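Local structure of SusD homolog (Bacteroides thetaiotaomicron VPI-5482, 3IHV) at residues 42-54 with 465-479. The protein probably binds glycans at the cell surface as an outer-membrane SusD-family protein, handing them to a partner transporter as its relatives do. Sequence-based numbering, arbitrary orientation.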
loop_
_atom_site.group_PDB
_atom_site.type_symbol
_atom_site.label_atom_id
_atom_site.label_comp_id
_atom_site.label_asym_id
_atom_site.label_seq_id
_atom_site.Cartn_x
_atom_site.Cartn_y
_atom_site.Cartn_z
ATOM N N SER A 42 3.801 3.625 2.863
ATOM C CA SER A 42 3.098 3.969 1.632
ATOM C C SER A 42 4.079 4.077 0.478
ATOM O O SER A 42 3.902 3.428 -0.585
ATOM C CB SER A 42 2.353 5.265 1.798
ATOM O OG SER A 42 3.217 6.283 2.333
ATOM N N ILE A 43 5.151 4.825 0.697
ATOM C CA ILE A 43 6.043 5.161 -0.412
ATOM C C ILE A 43 7.451 4.598 -0.336
ATOM O O ILE A 43 7.854 3.841 -1.201
ATOM C CB ILE A 43 6.152 6.723 -0.532
ATOM C CG1 ILE A 43 4.785 7.359 -0.812
ATOM C CG2 ILE A 43 7.207 7.142 -1.595
ATOM C CD1 ILE A 43 4.777 8.895 -0.625
ATOM N N LEU A 44 8.152 4.918 0.736
ATOM C CA LEU A 44 9.597 4.719 0.789
ATOM C C LEU A 44 10.054 3.283 0.753
ATOM O O LEU A 44 11.047 2.990 0.104
ATOM C CB LEU A 44 10.219 5.421 2.021
ATOM C CG LEU A 44 11.736 5.546 2.107
ATOM C CD1 LEU A 44 12.331 6.374 0.923
ATOM C CD2 LEU A 44 12.129 6.139 3.489
ATOM N N PHE A 45 9.340 2.399 1.431
ATOM C CA PHE A 45 9.773 1.009 1.530
ATOM C C PHE A 45 9.292 0.150 0.374
ATOM O O PHE A 45 9.533 -1.065 0.392
ATOM C CB PHE A 45 9.265 0.360 2.826
ATOM C CG PHE A 45 9.759 1.003 4.115
ATOM C CD1 PHE A 45 10.789 1.952 4.155
ATOM C CD2 PHE A 45 9.298 0.504 5.327
ATOM C CE1 PHE A 45 11.226 2.458 5.375
ATOM C CE2 PHE A 45 9.764 1.019 6.521
ATOM C CZ PHE A 45 10.720 2.002 6.522
ATOM N N ASN A 46 8.655 0.752 -0.628
ATOM C CA ASN A 46 8.040 0.011 -1.721
ATOM C C ASN A 46 8.690 0.277 -3.065
ATOM O O ASN A 46 8.120 -0.056 -4.093
ATOM C CB ASN A 46 6.570 0.414 -1.772
ATOM C CG ASN A 46 5.840 0.039 -0.492
ATOM O OD1 ASN A 46 6.100 -1.007 0.058
ATOM N ND2 ASN A 46 4.913 0.891 -0.027
ATOM N N LEU A 47 9.851 0.900 -3.042
ATOM C CA LEU A 47 10.553 1.225 -4.268
ATOM C C LEU A 47 11.562 0.179 -4.672
ATOM O O LEU A 47 11.936 -0.720 -3.894
ATOM C CB LEU A 47 11.215 2.588 -4.104
ATOM C CG LEU A 47 10.249 3.753 -4.009
ATOM C CD1 LEU A 47 10.997 4.964 -3.451
ATOM C CD2 LEU A 47 9.612 4.076 -5.371
ATOM N N GLY A 48 12.005 0.264 -5.919
ATOM C CA GLY A 48 13.068 -0.621 -6.404
ATOM C C GLY A 48 12.564 -1.908 -6.978
ATOM O O GLY A 48 12.922 -3.009 -6.523
ATOM N N THR A 49 11.727 -1.774 -7.998
ATOM C CA THR A 49 11.107 -2.922 -8.659
ATOM C C THR A 49 11.194 -2.769 -10.185
ATOM O O THR A 49 12.030 -2.008 -10.706
ATOM C CB THR A 49 9.599 -3.010 -8.264
ATOM O OG1 THR A 49 8.896 -1.881 -8.785
ATOM C CG2 THR A 49 9.449 -3.019 -6.726
ATOM N N ASP A 50 10.359 -3.530 -10.911
ATOM C CA ASP A 50 10.253 -3.381 -12.347
ATOM C C ASP A 50 9.449 -2.166 -12.783
ATOM O O ASP A 50 9.483 -1.822 -13.963
ATOM C CB ASP A 50 9.715 -4.640 -13.012
ATOM C CG ASP A 50 8.410 -5.161 -12.406
ATOM O OD1 ASP A 50 8.061 -4.832 -11.230
ATOM O OD2 ASP A 50 7.746 -5.965 -13.118
ATOM N N ILE A 51 8.733 -1.529 -11.861
ATOM C CA ILE A 51 7.908 -0.385 -12.219
ATOM C C ILE A 51 8.358 0.947 -11.658
ATOM O O ILE A 51 8.084 1.960 -12.278
ATOM C CB ILE A 51 6.389 -0.650 -11.886
ATOM C CG1 ILE A 51 6.057 -0.539 -10.414
ATOM C CG2 ILE A 51 5.962 -2.009 -12.478
ATOM C CD1 ILE A 51 4.544 -0.624 -10.057
ATOM N N SER A 52 9.063 0.961 -10.506
ATOM C CA SER A 52 9.471 2.212 -9.942
ATOM C C SER A 52 10.767 2.118 -9.170
ATOM O O SER A 52 11.188 1.029 -8.721
ATOM C CB SER A 52 8.357 2.821 -9.064
ATOM O OG SER A 52 8.240 2.138 -7.862
ATOM N N GLN A 53 11.367 3.291 -9.001
ATOM C CA GLN A 53 12.616 3.418 -8.272
ATOM C C GLN A 53 12.741 4.831 -7.768
ATOM O O GLN A 53 12.047 5.768 -8.234
ATOM C CB GLN A 53 13.819 3.086 -9.189
ATOM C CG GLN A 53 13.989 4.016 -10.412
ATOM C CD GLN A 53 15.262 3.758 -11.195
ATOM O OE1 GLN A 53 16.248 3.289 -10.639
ATOM N NE2 GLN A 53 15.265 4.120 -12.487
ATOM N N VAL A 54 13.670 5.016 -6.846
ATOM C CA VAL A 54 13.930 6.352 -6.352
ATOM C C VAL A 54 14.698 7.173 -7.423
ATOM O O VAL A 54 15.415 6.620 -8.238
ATOM C CB VAL A 54 14.703 6.314 -5.037
ATOM C CG1 VAL A 54 16.194 5.887 -5.259
ATOM C CG2 VAL A 54 14.621 7.668 -4.359
ATOM N N PHE A 465 2.396 1.838 -8.352
ATOM C CA PHE A 465 2.782 2.916 -7.439
ATOM C C PHE A 465 1.977 2.958 -6.123
ATOM O O PHE A 465 2.293 3.767 -5.250
ATOM C CB PHE A 465 2.785 4.279 -8.141
ATOM C CG PHE A 465 3.325 4.210 -9.529
ATOM C CD1 PHE A 465 4.598 3.683 -9.765
ATOM C CD2 PHE A 465 2.555 4.623 -10.618
ATOM C CE1 PHE A 465 5.075 3.573 -11.062
ATOM C CE2 PHE A 465 3.043 4.496 -11.907
ATOM C CZ PHE A 465 4.295 3.955 -12.128
ATOM N N GLU A 466 0.968 2.095 -5.974
ATOM C CA GLU A 466 0.123 2.073 -4.767
ATOM C C GLU A 466 0.704 1.193 -3.618
ATOM O O GLU A 466 0.022 0.914 -2.632
ATOM C CB GLU A 466 -1.284 1.611 -5.117
ATOM C CG GLU A 466 -2.025 2.552 -6.038
ATOM C CD GLU A 466 -3.363 2.010 -6.482
ATOM O OE1 GLU A 466 -4.217 1.647 -5.627
ATOM O OE2 GLU A 466 -3.576 1.951 -7.714
ATOM N N GLY A 467 1.951 0.755 -3.775
ATOM C CA GLY A 467 2.694 0.124 -2.694
ATOM C C GLY A 467 2.701 -1.378 -2.610
ATOM O O GLY A 467 3.114 -1.922 -1.577
ATOM N N HIS A 468 2.277 -2.040 -3.674
ATOM C CA HIS A 468 2.155 -3.497 -3.674
ATOM C C HIS A 468 3.185 -4.255 -4.461
ATOM O O HIS A 468 3.387 -5.460 -4.236
ATOM C CB HIS A 468 0.770 -3.887 -4.241
ATOM C CG HIS A 468 -0.341 -3.134 -3.592
ATOM N ND1 HIS A 468 -0.599 -3.221 -2.232
ATOM C CD2 HIS A 468 -1.150 -2.167 -4.077
ATOM C CE1 HIS A 468 -1.564 -2.369 -1.929
ATOM N NE2 HIS A 468 -1.919 -1.723 -3.030
ATOM N N ARG A 469 3.849 -3.598 -5.396
ATOM C CA ARG A 469 4.676 -4.360 -6.312
ATOM C C ARG A 469 5.813 -5.143 -5.664
ATOM O O ARG A 469 6.032 -6.325 -5.955
ATOM C CB ARG A 469 5.196 -3.463 -7.434
ATOM C CG ARG A 469 5.902 -4.247 -8.537
ATOM C CD ARG A 469 4.954 -5.208 -9.209
ATOM N NE ARG A 469 5.462 -5.780 -10.450
ATOM C CZ ARG A 469 4.722 -6.573 -11.215
ATOM N NH1 ARG A 469 3.488 -6.901 -10.846
ATOM N NH2 ARG A 469 5.218 -7.075 -12.341
ATOM N N ARG A 470 6.577 -4.465 -4.825
ATOM C CA ARG A 470 7.701 -5.140 -4.174
ATOM C C ARG A 470 7.251 -6.308 -3.316
ATOM O O ARG A 470 7.819 -7.424 -3.395
ATOM C CB ARG A 470 8.487 -4.127 -3.376
ATOM C CG ARG A 470 9.748 -4.688 -2.735
ATOM C CD ARG A 470 10.694 -3.568 -2.376
ATOM N NE ARG A 470 11.771 -4.055 -1.526
ATOM C CZ ARG A 470 12.947 -3.477 -1.341
ATOM N NH1 ARG A 470 13.243 -2.334 -1.922
ATOM N NH2 ARG A 470 13.820 -4.039 -0.513
ATOM N N GLN A 471 6.212 -6.110 -2.491
ATOM C CA GLN A 471 5.762 -7.261 -1.685
ATOM C C GLN A 471 5.169 -8.392 -2.523
ATOM O O GLN A 471 5.273 -9.553 -2.130
ATOM C CB GLN A 471 4.804 -6.826 -0.581
ATOM C CG GLN A 471 5.414 -5.910 0.434
ATOM C CD GLN A 471 6.545 -6.546 1.196
ATOM O OE1 GLN A 471 7.622 -5.949 1.331
ATOM N NE2 GLN A 471 6.350 -7.794 1.614
ATOM N N ASP A 472 4.572 -8.051 -3.670
ATOM C CA ASP A 472 4.061 -9.049 -4.608
ATOM C C ASP A 472 5.242 -9.842 -5.162
ATOM O O ASP A 472 5.228 -11.050 -5.106
ATOM C CB ASP A 472 3.266 -8.398 -5.748
ATOM C CG ASP A 472 1.808 -8.025 -5.351
ATOM O OD1 ASP A 472 1.279 -8.586 -4.377
ATOM O OD2 ASP A 472 1.205 -7.167 -6.030
ATOM N N LEU A 473 6.268 -9.136 -5.684
ATOM C CA LEU A 473 7.454 -9.827 -6.211
ATOM C C LEU A 473 8.066 -10.767 -5.164
ATOM O O LEU A 473 8.438 -11.920 -5.455
ATOM C CB LEU A 473 8.494 -8.803 -6.713
ATOM C CG LEU A 473 8.113 -7.961 -7.940
ATOM C CD1 LEU A 473 9.198 -6.891 -8.245
ATOM C CD2 LEU A 473 7.845 -8.824 -9.181
ATOM N N ILE A 474 8.094 -10.293 -3.924
ATOM C CA ILE A 474 8.604 -11.073 -2.812
ATOM C C ILE A 474 7.740 -12.315 -2.554
ATOM O O ILE A 474 8.263 -13.419 -2.505
ATOM C CB ILE A 474 8.783 -10.202 -1.523
ATOM C CG1 ILE A 474 9.941 -9.230 -1.736
ATOM C CG2 ILE A 474 9.080 -11.104 -0.314
ATOM C CD1 ILE A 474 10.113 -8.158 -0.699
ATOM N N ARG A 475 6.419 -12.169 -2.433
ATOM C CA ARG A 475 5.601 -13.348 -2.160
ATOM C C ARG A 475 5.606 -14.338 -3.344
ATOM O O ARG A 475 5.414 -15.553 -3.166
ATOM C CB ARG A 475 4.190 -12.942 -1.740
ATOM C CG ARG A 475 3.343 -12.347 -2.861
ATOM C CD ARG A 475 1.989 -11.879 -2.330
ATOM N NE ARG A 475 1.196 -11.249 -3.386
ATOM C CZ ARG A 475 0.401 -11.898 -4.224
ATOM N NH1 ARG A 475 0.235 -13.188 -4.113
ATOM N NH2 ARG A 475 -0.263 -11.236 -5.146
ATOM N N TRP A 476 5.867 -13.815 -4.552
ATOM C CA TRP A 476 6.021 -14.663 -5.718
ATOM C C TRP A 476 7.384 -15.335 -5.803
ATOM O O TRP A 476 7.559 -16.199 -6.637
ATOM C CB TRP A 476 5.760 -13.893 -7.018
ATOM C CG TRP A 476 4.340 -13.355 -7.159
ATOM C CD1 TRP A 476 3.215 -13.919 -6.653
ATOM C CD2 TRP A 476 3.928 -12.148 -7.814
ATOM N NE1 TRP A 476 2.128 -13.160 -6.957
ATOM C CE2 TRP A 476 2.537 -12.078 -7.706
ATOM C CE3 TRP A 476 4.594 -11.171 -8.553
ATOM C CZ2 TRP A 476 1.802 -11.026 -8.217
ATOM C CZ3 TRP A 476 3.853 -10.110 -9.080
ATOM C CH2 TRP A 476 2.476 -10.050 -8.911
ATOM N N GLY A 477 8.341 -14.906 -4.972
ATOM C CA GLY A 477 9.672 -15.468 -4.918
ATOM C C GLY A 477 10.548 -15.017 -6.075
ATOM O O GLY A 477 11.528 -15.651 -6.389
ATOM N N ILE A 478 10.219 -13.877 -6.683
ATOM C CA ILE A 478 10.974 -13.398 -7.850
ATOM C C ILE A 478 11.582 -11.994 -7.705
ATOM O O ILE A 478 11.898 -11.369 -8.705
ATOM C CB ILE A 478 10.076 -13.479 -9.134
ATOM C CG1 ILE A 478 8.825 -12.578 -9.069
ATOM C CG2 ILE A 478 9.707 -14.926 -9.405
ATOM C CD1 ILE A 478 8.018 -12.524 -10.386
ATOM N N TYR A 479 11.763 -11.514 -6.479
ATOM C CA TYR A 479 12.213 -10.133 -6.301
ATOM C C TYR A 479 13.606 -9.922 -6.886
ATOM O O TYR A 479 13.792 -9.100 -7.789
ATOM C CB TYR A 479 12.145 -9.702 -4.835
ATOM C CG TYR A 479 12.599 -8.310 -4.667
ATOM C CD1 TYR A 479 12.001 -7.296 -5.379
ATOM C CD2 TYR A 479 13.662 -7.975 -3.810
ATOM C CE1 TYR A 479 12.423 -5.952 -5.247
ATOM C CE2 TYR A 479 14.089 -6.662 -3.692
ATOM C CZ TYR A 479 13.450 -5.655 -4.406
ATOM O OH TYR A 479 13.867 -4.352 -4.350
HETATM O O HOH W 1 4.134 3.003 -3.248
HETATM O O HOH W 2 8.011 -3.398 -0.071
HETATM O O HOH W 3 6.111 -1.673 -4.424
#
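The loop joining helix 40-44 to strand 52-54 passes over the start of helix 469-475, the backbones nearest at N46 and G467, 5.4 Å between CA atoms. G467 suits this place because, at its positive phi, a CB would jam against E466 O and also come tight on N46 ND2. That amide gives ND2 to the carbonyls of L41 and, weakly, S42, and takes R134 at OD1. R470 extends with CG anti to the backbone N (chi1 -176°), and NH1 donates in the guanidinium plane to L47 O at 2.9 Å, nearly in line with the C=O bond; N68 takes NH2. Y479 OH lies above one face of the R470 guanidinium, toward its rim, and donates to G48 O at 2.7 Å. R469, bent at chi2, turns side-on to D50: NE to OD1 and NH2 to OD2, both 2.9 Å, each on a syn lone pair, the planes 11° apart; NH1 bonds to R456 O. A leucine here would probably leave the D50 carboxylate without its countercharge and R456 O without that donor. I51 CD1 lies 3.9 Å from R469 CB, and the F465 ring edge meets S52 CB and, through CE1, I51 O at 3.6 Å. T49 packs CG2 on R470 CB. R470, Y479 and water 3 thus bond to carbonyl oxygens of a mostly buried loop, while R469 pairs its charge with D50, joining N-terminal and C-terminal regions.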